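Local coordinates for Ketoacyl_synth_N domain-containing protein (Photorhabdus luminescens subsp. laumondii, PDB 6SMO) that probably acts as the chain-length-factor-like partner of a ketosynthase, contributing to the pocket that holds a growing polyketide chain, at residues 100-105 against 133-138; 65-70 against 186-191; 157-162 against 312-317. All blocks are in the same frame, centred on the assembly; numbering follows the deposited sequence.

Contact 1: 100-105 against 133-138; sequences VGNCFG and WFPAAL. With LKZ (3,5,7,9,11-pentakis(oxidanylidene)dodecanal), chain H.
Asn-102 and Pro-135 meet at about a right angle, the amide arm of the asparagine lying across one flank of the proline ring. Its CB comes first, 4.1 Å from Pro-135 CB. Because CG is turned anti to the backbone N (chi1 -179°), the amide is carried on toward the proline, where OD1 settles 3.4 Å from Pro-135 CA. The same oxygen takes a weak hydrogen bond from Gly-105 N at 3.1 Å, bent to 123°, within the loop that follows the strand. At the other branch, ND2 is held by Ser-186 O on the neighbouring strand 180-187. Further along, Val-100 CG1 packs 3.7 Å from Leu-138 CD2, their side chains also crossing roughly perpendicularly. Gly-105 CA lies 3.4 Å from Trp-133 O. Beyond this layer the residues before the helix line the polyketide pocket. Trp-133 brings CE3 to 3.4 Å from LKZ O22, near the plane of the indole, whereas O20 of the ligand sits over one face of the Phe-134 ring, 3.3 Å from CE2. The ligand is hydrogen-bonded by Phe-428 N of the neighbouring PKS_KS chain. Between the two segments the contact thus rests on apolar packing and on oxygens set against carbon, while Asn-102 is anchored to strand 180-187 and, weakly, to its own loop.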
ATOM      1  N   VAL C 100       7.043  -1.862   5.251  1.00 30.78           N
ATOM      2  CA  VAL C 100       6.231  -2.998   5.780  1.00 30.87           C
ATOM      3  C   VAL C 100       5.873  -3.982   4.664  1.00 30.90           C
ATOM      4  O   VAL C 100       5.771  -3.566   3.520  1.00 30.74           O
ATOM      5  CB  VAL C 100       4.950  -2.469   6.458  1.00 30.93           C
ATOM      6  CG1 VAL C 100       4.211  -3.517   7.268  1.00 30.81           C
ATOM      7  CG2 VAL C 100       5.214  -1.245   7.310  1.00 31.21           C
ATOM      8  N   GLY C 101       5.757  -5.258   5.029  1.00 31.49           N
ATOM      9  CA  GLY C 101       5.289  -6.365   4.173  1.00 31.68           C
ATOM     10  C   GLY C 101       4.078  -7.039   4.792  1.00 32.37           C
ATOM     11  O   GLY C 101       4.203  -7.538   5.927  1.00 32.68           O
ATOM     12  N   ASN C 102       2.939  -7.030   4.095  1.00 32.88           N
ATOM     13  CA  ASN C 102       1.663  -7.625   4.578  1.00 33.47           C
ATOM     14  C   ASN C 102       0.795  -8.007   3.376  1.00 34.22           C
ATOM     15  O   ASN C 102       0.575  -7.137   2.512  1.00 34.47           O
ATOM     16  CB  ASN C 102       0.917  -6.678   5.519  1.00 33.68           C
ATOM     17  CG  ASN C 102      -0.377  -7.271   6.033  1.00 33.75           C
ATOM     18  OD1 ASN C 102      -1.458  -6.786   5.706  1.00 33.93           O
ATOM     19  ND2 ASN C 102      -0.279  -8.330   6.818  1.00 33.81           N
ATOM     20  N   CYS C 103       0.306  -9.252   3.350  1.00 35.16           N
ATOM     21  CA  CYS C 103      -0.404  -9.878   2.201  1.00 35.58           C
ATOM     22  C   CYS C 103      -1.916  -9.959   2.465  1.00 36.38           C
ATOM     23  O   CYS C 103      -2.684  -9.531   1.580  1.00 37.01           O
ATOM     24  CB  CYS C 103       0.156 -11.267   1.920  1.00 35.94           C
ATOM     25  SG  CYS C 103       1.933 -11.267   1.563  1.00 36.34           S
ATOM     26  N   PHE C 104      -2.323 -10.480   3.628  1.00 36.62           N
ATOM     27  CA  PHE C 104      -3.725 -10.883   3.934  1.00 37.08           C
ATOM     28  C   PHE C 104      -4.524  -9.732   4.565  1.00 37.23           C
ATOM     29  O   PHE C 104      -5.764  -9.859   4.639  1.00 37.52           O
ATOM     30  CB  PHE C 104      -3.746 -12.120   4.836  1.00 37.28           C
ATOM     31  CG  PHE C 104      -3.541 -13.420   4.100  1.00 37.59           C
ATOM     32  CD1 PHE C 104      -4.589 -14.020   3.419  1.00 37.75           C
ATOM     33  CD2 PHE C 104      -2.300 -14.036   4.079  1.00 37.78           C
ATOM     34  CE1 PHE C 104      -4.401 -15.213   2.738  1.00 38.16           C
ATOM     35  CE2 PHE C 104      -2.114 -15.230   3.396  1.00 38.15           C
ATOM     36  CZ  PHE C 104      -3.164 -15.815   2.727  1.00 38.30           C
ATOM     37  N   GLY C 105      -3.859  -8.659   5.003  1.00 37.13           N
ATOM     38  CA  GLY C 105      -4.519  -7.478   5.594  1.00 37.16           C
ATOM     39  C   GLY C 105      -4.961  -7.737   7.025  1.00 37.59           C
ATOM     40  O   GLY C 105      -4.230  -8.443   7.748  1.00 38.42           O
ATOM     41  N   TRP C 133      -8.456  -2.646   7.962  1.00 35.99           N
ATOM     42  CA  TRP C 133      -8.173  -3.789   7.063  1.00 36.15           C
ATOM     43  C   TRP C 133      -6.958  -3.635   6.148  1.00 35.22           C
ATOM     44  O   TRP C 133      -6.180  -4.564   6.080  1.00 35.11           O
ATOM     45  CB  TRP C 133      -9.433  -4.192   6.297  1.00 36.75           C
ATOM     46  CG  TRP C 133      -9.156  -5.179   5.209  1.00 37.49           C
ATOM     47  CD1 TRP C 133      -9.140  -6.534   5.315  1.00 37.97           C
ATOM     48  CD2 TRP C 133      -8.835  -4.884   3.843  1.00 37.82           C
ATOM     49  NE1 TRP C 133      -8.821  -7.098   4.120  1.00 38.17           N
ATOM     50  CE2 TRP C 133      -8.638  -6.113   3.194  1.00 38.29           C
ATOM     51  CE3 TRP C 133      -8.700  -3.712   3.105  1.00 38.08           C
ATOM     52  CZ2 TRP C 133      -8.308  -6.198   1.846  1.00 38.48           C
ATOM     53  CZ3 TRP C 133      -8.366  -3.799   1.776  1.00 38.32           C
ATOM     54  CH2 TRP C 133      -8.179  -5.022   1.155  1.00 38.22           C
ATOM     55  N   PHE C 134      -6.759  -2.475   5.539  1.00 34.73           N
ATOM     56  CA  PHE C 134      -5.713  -2.384   4.490  1.00 34.64           C
ATOM     57  C   PHE C 134      -4.310  -2.652   5.022  1.00 34.78           C
ATOM     58  O   PHE C 134      -3.991  -2.267   6.119  1.00 35.89           O
ATOM     59  CB  PHE C 134      -5.906  -1.166   3.584  1.00 34.26           C
ATOM     60  CG  PHE C 134      -5.450   0.156   4.131  1.00 34.12           C
ATOM     61  CD1 PHE C 134      -5.857   0.592   5.371  1.00 34.21           C
ATOM     62  CD2 PHE C 134      -4.637   0.982   3.385  1.00 33.97           C
ATOM     63  CE1 PHE C 134      -5.444   1.815   5.855  1.00 34.35           C
ATOM     64  CE2 PHE C 134      -4.221   2.201   3.876  1.00 33.90           C
ATOM     65  CZ  PHE C 134      -4.621   2.612   5.114  1.00 34.26           C
ATOM     66  N   PRO C 135      -3.428  -3.257   4.207  1.00 34.27           N
ATOM     67  CA  PRO C 135      -2.074  -3.587   4.605  1.00 34.20           C
ATOM     68  C   PRO C 135      -1.202  -2.382   4.985  1.00 34.32           C
ATOM     69  O   PRO C 135      -0.396  -2.513   5.853  1.00 35.03           O
ATOM     70  CB  PRO C 135      -1.511  -4.242   3.348  1.00 33.93           C
ATOM     71  CG  PRO C 135      -2.695  -4.759   2.629  1.00 33.72           C
ATOM     72  CD  PRO C 135      -3.716  -3.685   2.854  1.00 33.84           C
ATOM     73  N   ALA C 136      -1.479  -1.202   4.430  1.00 34.10           N
ATOM     74  CA  ALA C 136      -0.701   0.036   4.665  1.00 33.89           C
ATOM     75  C   ALA C 136      -1.093   0.752   5.958  1.00 33.93           C
ATOM     76  O   ALA C 136      -0.666   1.870   6.126  1.00 33.88           O
ATOM     77  CB  ALA C 136      -0.820   0.951   3.486  1.00 33.99           C
ATOM     78  N   ALA C 137      -1.938   0.094   6.734  1.00 33.92           N
ATOM     79  CA  ALA C 137      -2.416   0.578   8.034  1.00 33.94           C
ATOM     80  C   ALA C 137      -1.242   0.634   8.997  1.00 33.72           C
ATOM     81  O   ALA C 137      -1.136   1.602   9.715  1.00 34.25           O
ATOM     82  CB  ALA C 137      -3.471  -0.373   8.514  1.00 34.03           C
ATOM     83  N   LEU C 138      -0.382  -0.376   8.953  1.00 33.33           N
ATOM     84  CA  LEU C 138       0.745  -0.493   9.908  1.00 33.26           C
ATOM     85  C   LEU C 138       1.710   0.673   9.759  1.00 33.34           C
ATOM     86  O   LEU C 138       2.073   1.237  10.767  1.00 33.67           O
ATOM     87  CB  LEU C 138       1.453  -1.833   9.685  1.00 33.11           C
ATOM     88  CG  LEU C 138       2.532  -2.221  10.694  1.00 33.20           C
ATOM     89  CD1 LEU C 138       2.161  -1.805  12.096  1.00 33.38           C
ATOM     90  CD2 LEU C 138       2.800  -3.701  10.655  1.00 33.14           C
TER
HETATM   91  C4  LKZ H 501     -11.813  -0.161   2.504  1.00 56.67           C
HETATM   92  C5  LKZ H 501     -10.319  -0.239   2.693  1.00 55.90           C
HETATM   93  C6  LKZ H 501      -9.440   0.057   1.474  1.00 54.13           C
HETATM   94  C7  LKZ H 501      -8.726   1.372   1.698  1.00 53.98           C
HETATM   95  C8  LKZ H 501      -7.707   1.870   0.666  1.00 53.57           C
HETATM   96  C10 LKZ H 501      -7.500   7.057   0.043  1.00 50.39           C
HETATM   97  C22 LKZ H 501     -12.331  -1.573   2.310  1.00 57.45           C
HETATM   98  C11 LKZ H 501      -7.807   6.778  -1.407  1.00 49.00           C
HETATM   99  O19 LKZ H 501      -8.858   7.107  -1.927  1.00 50.76           O
HETATM  100  C3  LKZ H 501      -6.975   5.730   0.558  1.00 51.25           C
HETATM  101  O23 LKZ H 501      -5.896   5.670   1.121  1.00 51.50           O
HETATM  102  C2  LKZ H 501      -7.788   4.473   0.220  1.00 52.69           C
HETATM  103  C9  LKZ H 501      -7.319   3.294   1.075  1.00 53.28           C
HETATM  104  O20 LKZ H 501      -6.719   3.474   2.116  1.00 54.56           O
HETATM  105  O21 LKZ H 501      -9.004   2.047   2.665  1.00 53.48           O
HETATM  106  O22 LKZ H 501      -9.856  -0.556   3.777  1.00 56.92           O
HETATM  107  O24 LKZ H 501     -12.786  -2.234   3.231  1.00 58.84           O
HETATM  108  C23 LKZ H 501     -12.254  -2.114   0.895  1.00 57.56           C

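Contact 2: 65-70 against 186-191; sequences KIDEFS and SEHLSS
Ser-186 and Phe-69 are joined by a hydrogen bond across the contact, with Ser-186 OG donating to Phe-69 O over 2.6 Å. The hydroxyl approaches in the carbonyl plane, on a lone pair, at a C=O...O angle of 133°. OG reaches the helix because it stands anti to the backbone N (chi1 -178°), leaning off the strand toward helix 68-84. Beside this bond, Glu-68 lays its CB over one face of the His-188 imidazole, a CH-pi contact 3.6 Å from the ring centroid, while its nearest ring atom is His-188 ND1 at 3.3 Å. Ser-190 N stands over the opposite face, so the imidazole is sandwiched between the helix start and its own chain. His-188 CB packs 3.9 Å from Phe-69 CB. The carboxylate of Glu-68 bends away from the ring to a salt bridge with Arg-63.

In the next shell, Asp-67 occupies the N-cap of the helix. Its OD2 accepts a long, weak but nearly straight bond (3.3 Å, 170°) from Phe-69 N, and OD1 is held by His-109 N. On the strand, Glu-187 turns away from the helix, and its OE1 binds Cys-103 N and Ser-315 OG. The Phe-69 ring leads off toward Asn-102 and Ala-137. A capped helix start is thereby fastened to the end of strand 180-187, an alpha-on-beta layer as in the thiolase-like fold of ketoacyl synthases.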
ATOM      1  N   LYS C  65      -9.225   0.480  17.562  1.00 50.46           N
ATOM      2  CA  LYS C  65      -9.497   0.904  16.160  1.00 49.02           C
ATOM      3  C   LYS C  65      -8.473   0.315  15.178  1.00 48.45           C
ATOM      4  O   LYS C  65      -8.479   0.760  14.012  1.00 49.16           O
ATOM      5  CB  LYS C  65      -9.515   2.436  16.072  1.00 48.67           C
ATOM      6  CG  LYS C  65      -8.251   3.148  16.542  1.00 48.61           C
ATOM      7  CD  LYS C  65      -8.363   4.659  16.527  1.00 48.56           C
ATOM      8  CE  LYS C  65      -9.072   5.208  17.747  1.00 48.61           C
ATOM      9  NZ  LYS C  65      -9.559   6.590  17.529  1.00 48.72           N
ATOM     10  N   ILE C  66      -7.646  -0.651  15.602  1.00 47.59           N
ATOM     11  CA  ILE C  66      -6.626  -1.314  14.729  1.00 47.08           C
ATOM     12  C   ILE C  66      -6.787  -2.838  14.807  1.00 46.61           C
ATOM     13  O   ILE C  66      -7.218  -3.340  15.864  1.00 46.79           O
ATOM     14  CB  ILE C  66      -5.193  -0.870  15.089  1.00 46.69           C
ATOM     15  CG1 ILE C  66      -4.777  -1.325  16.492  1.00 47.09           C
ATOM     16  CG2 ILE C  66      -5.044   0.634  14.905  1.00 46.63           C
ATOM     17  CD1 ILE C  66      -3.340  -1.013  16.848  1.00 47.05           C
ATOM     18  N   ASP C  67      -6.435  -3.532  13.719  1.00 46.23           N
ATOM     19  CA  ASP C  67      -6.443  -5.016  13.607  1.00 45.99           C
ATOM     20  C   ASP C  67      -5.191  -5.571  14.298  1.00 45.88           C
ATOM     21  O   ASP C  67      -4.258  -4.785  14.548  1.00 45.98           O
ATOM     22  CB  ASP C  67      -6.517  -5.456  12.142  1.00 45.51           C
ATOM     23  CG  ASP C  67      -6.798  -6.938  11.961  1.00 45.26           C
ATOM     24  OD1 ASP C  67      -7.986  -7.309  11.944  1.00 46.27           O
ATOM     25  OD2 ASP C  67      -5.825  -7.709  11.852  1.00 44.91           O
ATOM     26  N   GLU C  68      -5.177  -6.878  14.582  1.00 45.96           N
ATOM     27  CA  GLU C  68      -4.107  -7.576  15.348  1.00 46.25           C
ATOM     28  C   GLU C  68      -2.778  -7.566  14.578  1.00 44.76           C
ATOM     29  O   GLU C  68      -1.728  -7.630  15.246  1.00 45.05           O
ATOM     30  CB  GLU C  68      -4.536  -9.009  15.677  1.00 47.09           C
ATOM     31  CG  GLU C  68      -5.628  -9.088  16.731  1.00 48.69           C
ATOM     32  CD  GLU C  68      -5.241  -8.535  18.093  1.00 50.17           C
ATOM     33  OE1 GLU C  68      -4.127  -8.843  18.563  1.00 51.12           O
ATOM     34  OE2 GLU C  68      -6.052  -7.788  18.676  1.00 50.86           O
ATOM     35  N   PHE C  69      -2.802  -7.495  13.242  1.00 43.40           N
ATOM     36  CA  PHE C  69      -1.579  -7.490  12.392  1.00 42.37           C
ATOM     37  C   PHE C  69      -0.811  -6.181  12.620  1.00 41.42           C
ATOM     38  O   PHE C  69       0.435  -6.209  12.599  1.00 40.37           O
ATOM     39  CB  PHE C  69      -1.916  -7.734  10.916  1.00 41.87           C
ATOM     40  CG  PHE C  69      -2.145  -6.501  10.078  1.00 41.52           C
ATOM     41  CD1 PHE C  69      -3.403  -5.924   9.993  1.00 41.59           C
ATOM     42  CD2 PHE C  69      -1.109  -5.928   9.355  1.00 41.01           C
ATOM     43  CE1 PHE C  69      -3.616  -4.795   9.216  1.00 41.15           C
ATOM     44  CE2 PHE C  69      -1.324  -4.798   8.579  1.00 40.66           C
ATOM     45  CZ  PHE C  69      -2.577  -4.234   8.511  1.00 40.85           C
ATOM     46  N   SER C  70      -1.531  -5.074  12.839  1.00 41.13           N
ATOM     47  CA  SER C  70      -0.960  -3.749  13.202  1.00 41.16           C
ATOM     48  C   SER C  70      -0.441  -3.783  14.646  1.00 41.18           C
ATOM     49  O   SER C  70       0.597  -3.146  14.910  1.00 40.46           O
ATOM     50  CB  SER C  70      -1.960  -2.638  12.996  1.00 41.30           C
ATOM     51  OG  SER C  70      -2.177  -2.403  11.613  1.00 41.52           O
ATOM     52  N   SER C 186       4.469  -8.266   9.070  1.00 34.39           N
ATOM     53  CA  SER C 186       3.505  -8.744  10.095  1.00 35.17           C
ATOM     54  C   SER C 186       2.319  -9.435   9.413  1.00 35.54           C
ATOM     55  O   SER C 186       1.951  -9.012   8.299  1.00 35.21           O
ATOM     56  CB  SER C 186       3.045  -7.608  10.972  1.00 35.31           C
ATOM     57  OG  SER C 186       2.165  -8.077  11.982  1.00 35.38           O
ATOM     58  N   GLU C 187       1.730 -10.415  10.097  1.00 36.60           N
ATOM     59  CA  GLU C 187       0.563 -11.169   9.581  1.00 37.68           C
ATOM     60  C   GLU C 187      -0.302 -11.671  10.742  1.00 38.93           C
ATOM     61  O   GLU C 187       0.245 -12.069  11.768  1.00 38.64           O
ATOM     62  CB  GLU C 187       1.026 -12.413   8.824  1.00 37.39           C
ATOM     63  CG  GLU C 187       1.673 -12.147   7.480  1.00 37.09           C
ATOM     64  CD  GLU C 187       0.765 -11.664   6.369  1.00 37.06           C
ATOM     65  OE1 GLU C 187       1.283 -11.280   5.328  1.00 36.77           O
ATOM     66  OE2 GLU C 187      -0.449 -11.668   6.559  1.00 37.64           O
ATOM     67  N   HIS C 188      -1.618 -11.625  10.551  1.00 40.73           N
ATOM     68  CA  HIS C 188      -2.650 -12.216  11.446  1.00 42.27           C
ATOM     69  C   HIS C 188      -3.525 -13.167  10.620  1.00 43.53           C
ATOM     70  O   HIS C 188      -4.247 -12.674   9.729  1.00 43.92           O
ATOM     71  CB  HIS C 188      -3.473 -11.114  12.124  1.00 42.89           C
ATOM     72  CG  HIS C 188      -4.520 -11.639  13.049  1.00 43.98           C
ATOM     73  ND1 HIS C 188      -4.231 -12.046  14.337  1.00 44.71           N
ATOM     74  CD2 HIS C 188      -5.847 -11.830  12.880  1.00 44.61           C
ATOM     75  CE1 HIS C 188      -5.336 -12.463  14.922  1.00 45.05           C
ATOM     76  NE2 HIS C 188      -6.341 -12.340  14.049  1.00 44.99           N
ATOM     77  N   LEU C 189      -3.458 -14.472  10.908  1.00 44.95           N
ATOM     78  CA  LEU C 189      -4.097 -15.550  10.102  1.00 45.85           C
ATOM     79  C   LEU C 189      -5.177 -16.274  10.920  1.00 47.56           C
ATOM     80  O   LEU C 189      -5.711 -17.279  10.410  1.00 48.38           O
ATOM     81  CB  LEU C 189      -3.014 -16.537   9.654  1.00 45.52           C
ATOM     82  CG  LEU C 189      -1.788 -15.930   8.969  1.00 44.85           C
ATOM     83  CD1 LEU C 189      -0.732 -16.994   8.717  1.00 44.83           C
ATOM     84  CD2 LEU C 189      -2.168 -15.241   7.667  1.00 44.60           C
ATOM     85  N   SER C 190      -5.498 -15.786  12.125  1.00 48.97           N
ATOM     86  CA  SER C 190      -6.383 -16.473  13.106  1.00 50.49           C
ATOM     87  C   SER C 190      -7.855 -16.084  12.901  1.00 51.19           C
ATOM     88  O   SER C 190      -8.711 -16.688  13.579  1.00 52.24           O
ATOM     89  CB  SER C 190      -5.941 -16.197  14.520  1.00 50.74           C
ATOM     90  OG  SER C 190      -4.679 -16.794  14.777  1.00 50.97           O
ATOM     91  N   SER C 191      -8.146 -15.125  12.012  1.00 51.49           N
ATOM     92  CA  SER C 191      -9.526 -14.665  11.696  1.00 51.38           C
ATOM     93  C   SER C 191     -10.253 -15.744  10.897  1.00 51.73           C
ATOM     94  O   SER C 191      -9.694 -16.289   9.947  1.00 50.53           O
ATOM     95  CB  SER C 191      -9.521 -13.339  10.975  1.00 51.31           C
ATOM     96  OG  SER C 191      -8.916 -13.449   9.697  1.00 51.14           O
TER

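Contact 3: 157-162 against 312-317; sequences TSDVAG and NQFSVS
The carboxylate of Asp-159 lies almost parallel to the ring of Phe-314, the two planes only 16° apart although the side chains cross obliquely. OD1 does the touching, 3.5 Å from Phe-314 CD1. The other oxygen, OD2, takes a weak hydrogen bond from Asn-359 N. With Asp-159 CG beside the backbone N (chi1 -58°), the carboxylate swings back to Phe-314 although the side chain sets out away from the loop. Asn-312 ND2 stands over one face of the phenyl ring, and Phe-104 meets the ring edge-to-face.

Nearer the helix start, Ala-161 CB and Ser-315 CB touch at 3.7 Å, methyl against methylene, while Ser-315 OG is bonded to Glu-187 OE1 and to Gly-101 O. A water joins the backbones where they come close: it is 2.7 Å from Asp-159 O and 2.9 Å from Ser-315 O, and takes a weak bond from Gly-162 N. The 312-317 loop is braced internally by Gln-313 N donating to Ser-317 OG over 2.8 Å. Ser-158 and Thr-157 reach the PKS_KS chain, at its Asp-166 and Asn-186.

Asp-159 has a positive phi (80°) at the turn into a helix, consistent with the elbow where related ketosynthases carry their cysteine. This turn leads from strand 154-155 into helix 161-175, the loop lies between helices 307-310 and 319-329, and strands 180-187, 351-356 and 362-369 pack around them.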
ATOM      1  N   THR C 157       3.040  -8.169  -2.152  1.00 34.66           N
ATOM      2  CA  THR C 157       3.448  -9.219  -3.121  1.00 34.27           C
ATOM      3  C   THR C 157       3.455 -10.569  -2.398  1.00 35.02           C
ATOM      4  O   THR C 157       4.198 -10.696  -1.405  1.00 35.48           O
ATOM      5  CB  THR C 157       4.816  -8.915  -3.746  1.00 33.68           C
ATOM      6  OG1 THR C 157       4.892  -7.517  -4.028  1.00 33.08           O
ATOM      7  CG2 THR C 157       5.063  -9.702  -5.013  1.00 33.71           C
ATOM      8  N   SER C 158       2.656 -11.527  -2.877  1.00 35.09           N
ATOM      9  CA  SER C 158       2.449 -12.859  -2.247  1.00 35.43           C
ATOM     10  C   SER C 158       3.798 -13.465  -1.843  1.00 35.37           C
ATOM     11  O   SER C 158       4.683 -13.569  -2.717  1.00 35.28           O
ATOM     12  CB  SER C 158       1.680 -13.783  -3.156  1.00 35.39           C
ATOM     13  OG  SER C 158       0.295 -13.483  -3.121  1.00 35.53           O
ATOM     14  N   ASP C 159       3.944 -13.799  -0.554  1.00 35.64           N
ATOM     15  CA  ASP C 159       5.070 -14.579   0.035  1.00 35.46           C
ATOM     16  C   ASP C 159       6.295 -13.677   0.257  1.00 34.63           C
ATOM     17  O   ASP C 159       6.833 -13.707   1.383  1.00 34.52           O
ATOM     18  CB  ASP C 159       5.394 -15.817  -0.810  1.00 35.87           C
ATOM     19  CG  ASP C 159       4.208 -16.754  -0.984  1.00 36.51           C
ATOM     20  OD1 ASP C 159       3.615 -17.146   0.041  1.00 37.02           O
ATOM     21  OD2 ASP C 159       3.875 -17.074  -2.143  1.00 36.29           O
ATOM     22  N   VAL C 160       6.713 -12.901  -0.751  1.00 34.25           N
ATOM     23  CA  VAL C 160       8.003 -12.141  -0.750  1.00 33.64           C
ATOM     24  C   VAL C 160       7.756 -10.645  -0.493  1.00 33.43           C
ATOM     25  O   VAL C 160       8.603  -9.837  -0.920  1.00 33.92           O
ATOM     26  CB  VAL C 160       8.789 -12.363  -2.059  1.00 33.47           C
ATOM     27  CG1 VAL C 160       9.204 -13.817  -2.225  1.00 33.57           C
ATOM     28  CG2 VAL C 160       8.031 -11.882  -3.291  1.00 33.32           C
ATOM     29  N   ALA C 161       6.671 -10.286   0.203  1.00 33.38           N
ATOM     30  CA  ALA C 161       6.308  -8.883   0.529  1.00 33.14           C
ATOM     31  C   ALA C 161       7.357  -8.280   1.472  1.00 33.07           C
ATOM     32  O   ALA C 161       7.906  -7.210   1.143  1.00 32.76           O
ATOM     33  CB  ALA C 161       4.929  -8.823   1.141  1.00 33.13           C
ATOM     34  N   GLY C 162       7.614  -8.947   2.602  1.00 33.40           N
ATOM     35  CA  GLY C 162       8.570  -8.504   3.636  1.00 33.84           C
ATOM     36  C   GLY C 162      10.010  -8.577   3.154  1.00 33.95           C
ATOM     37  O   GLY C 162      10.825  -7.757   3.617  1.00 34.09           O
ATOM     38  N   ASN C 312       5.021 -21.551   7.697  1.00 44.23           N
ATOM     39  CA  ASN C 312       4.823 -20.554   6.621  1.00 43.16           C
ATOM     40  C   ASN C 312       4.151 -19.335   7.249  1.00 42.59           C
ATOM     41  O   ASN C 312       3.057 -19.483   7.780  1.00 43.40           O
ATOM     42  CB  ASN C 312       3.999 -21.140   5.477  1.00 42.87           C
ATOM     43  CG  ASN C 312       3.980 -20.264   4.248  1.00 42.46           C
ATOM     44  OD1 ASN C 312       4.778 -19.349   4.126  1.00 42.05           O
ATOM     45  ND2 ASN C 312       3.078 -20.539   3.333  1.00 42.29           N
ATOM     46  N   GLN C 313       4.819 -18.184   7.211  1.00 41.69           N
ATOM     47  CA  GLN C 313       4.252 -16.941   7.788  1.00 41.16           C
ATOM     48  C   GLN C 313       3.994 -15.923   6.678  1.00 39.78           C
ATOM     49  O   GLN C 313       3.690 -14.778   7.020  1.00 39.54           O
ATOM     50  CB  GLN C 313       5.214 -16.367   8.823  1.00 41.38           C
ATOM     51  CG  GLN C 313       5.722 -17.393   9.820  1.00 42.29           C
ATOM     52  CD  GLN C 313       6.635 -16.761  10.837  1.00 42.34           C
ATOM     53  OE1 GLN C 313       7.841 -16.980  10.840  1.00 42.25           O
ATOM     54  NE2 GLN C 313       6.059 -15.955  11.703  1.00 42.64           N
ATOM     55  N   PHE C 314       4.120 -16.338   5.414  1.00 39.27           N
ATOM     56  CA  PHE C 314       3.946 -15.425   4.253  1.00 38.59           C
ATOM     57  C   PHE C 314       4.984 -14.306   4.318  1.00 37.32           C
ATOM     58  O   PHE C 314       6.169 -14.617   4.278  1.00 36.85           O
ATOM     59  CB  PHE C 314       2.490 -15.004   4.055  1.00 38.90           C
ATOM     60  CG  PHE C 314       1.575 -16.187   3.908  1.00 39.92           C
ATOM     61  CD1 PHE C 314       1.385 -16.780   2.676  1.00 40.43           C
ATOM     62  CD2 PHE C 314       0.958 -16.743   5.012  1.00 40.31           C
ATOM     63  CE1 PHE C 314       0.569 -17.888   2.546  1.00 41.30           C
ATOM     64  CE2 PHE C 314       0.141 -17.849   4.882  1.00 41.13           C
ATOM     65  CZ  PHE C 314      -0.051 -18.416   3.650  1.00 41.63           C
ATOM     66  N   SER C 315       4.537 -13.057   4.423  1.00 36.96           N
ATOM     67  CA  SER C 315       5.444 -11.881   4.419  1.00 36.80           C
ATOM     68  C   SER C 315       6.457 -11.932   5.569  1.00 37.02           C
ATOM     69  O   SER C 315       7.558 -11.418   5.393  1.00 36.29           O
ATOM     70  CB  SER C 315       4.690 -10.585   4.368  1.00 36.59           C
ATOM     71  OG  SER C 315       3.970 -10.369   5.564  1.00 36.71           O
ATOM     72  N   VAL C 316       6.057 -12.425   6.735  1.00 37.81           N
ATOM     73  CA  VAL C 316       6.989 -12.535   7.893  1.00 38.79           C
ATOM     74  C   VAL C 316       8.106 -13.531   7.556  1.00 39.33           C
ATOM     75  O   VAL C 316       9.231 -13.330   8.027  1.00 40.33           O
ATOM     76  CB  VAL C 316       6.249 -12.869   9.201  1.00 38.96           C
ATOM     77  CG1 VAL C 316       7.160 -12.752  10.408  1.00 39.34           C
ATOM     78  CG2 VAL C 316       5.036 -11.981   9.382  1.00 38.94           C
ATOM     79  N   SER C 317       7.782 -14.608   6.840  1.00 39.86           N
ATOM     80  CA  SER C 317       8.806 -15.603   6.429  1.00 40.48           C
ATOM     81  C   SER C 317       9.877 -14.907   5.586  1.00 40.31           C
ATOM     82  O   SER C 317       9.529 -14.172   4.662  1.00 40.17           O
ATOM     83  CB  SER C 317       8.191 -16.742   5.691  1.00 40.93           C
ATOM     84  OG  SER C 317       7.429 -17.538   6.571  1.00 42.04           O
TER
HETATM   85  O   HOH W   1       8.274 -11.770   2.559  1.00 20.28           O

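Overall arrangement
From the N terminus, the loop closed by contact 2 opens first, at the start of helix 68-84, and ends at strand 180-187. Contact 1 is nested inside it, its shorter loop running from strand 96-101 to the start of helix 137-146. Contact 3 opens after contact 1 has closed but before contact 2 does, so it crosses contact 2. Its far end, the loop between helices 307-310 and 319-329, is brought back to the start of helix 161-175. Contacts 1 and 2 reach neighbouring strands of one sheet, their centres about 9 Å apart; the centre of contact 3 lies about 11 Å from that of contact 1 and about 14 Å from that of contact 2.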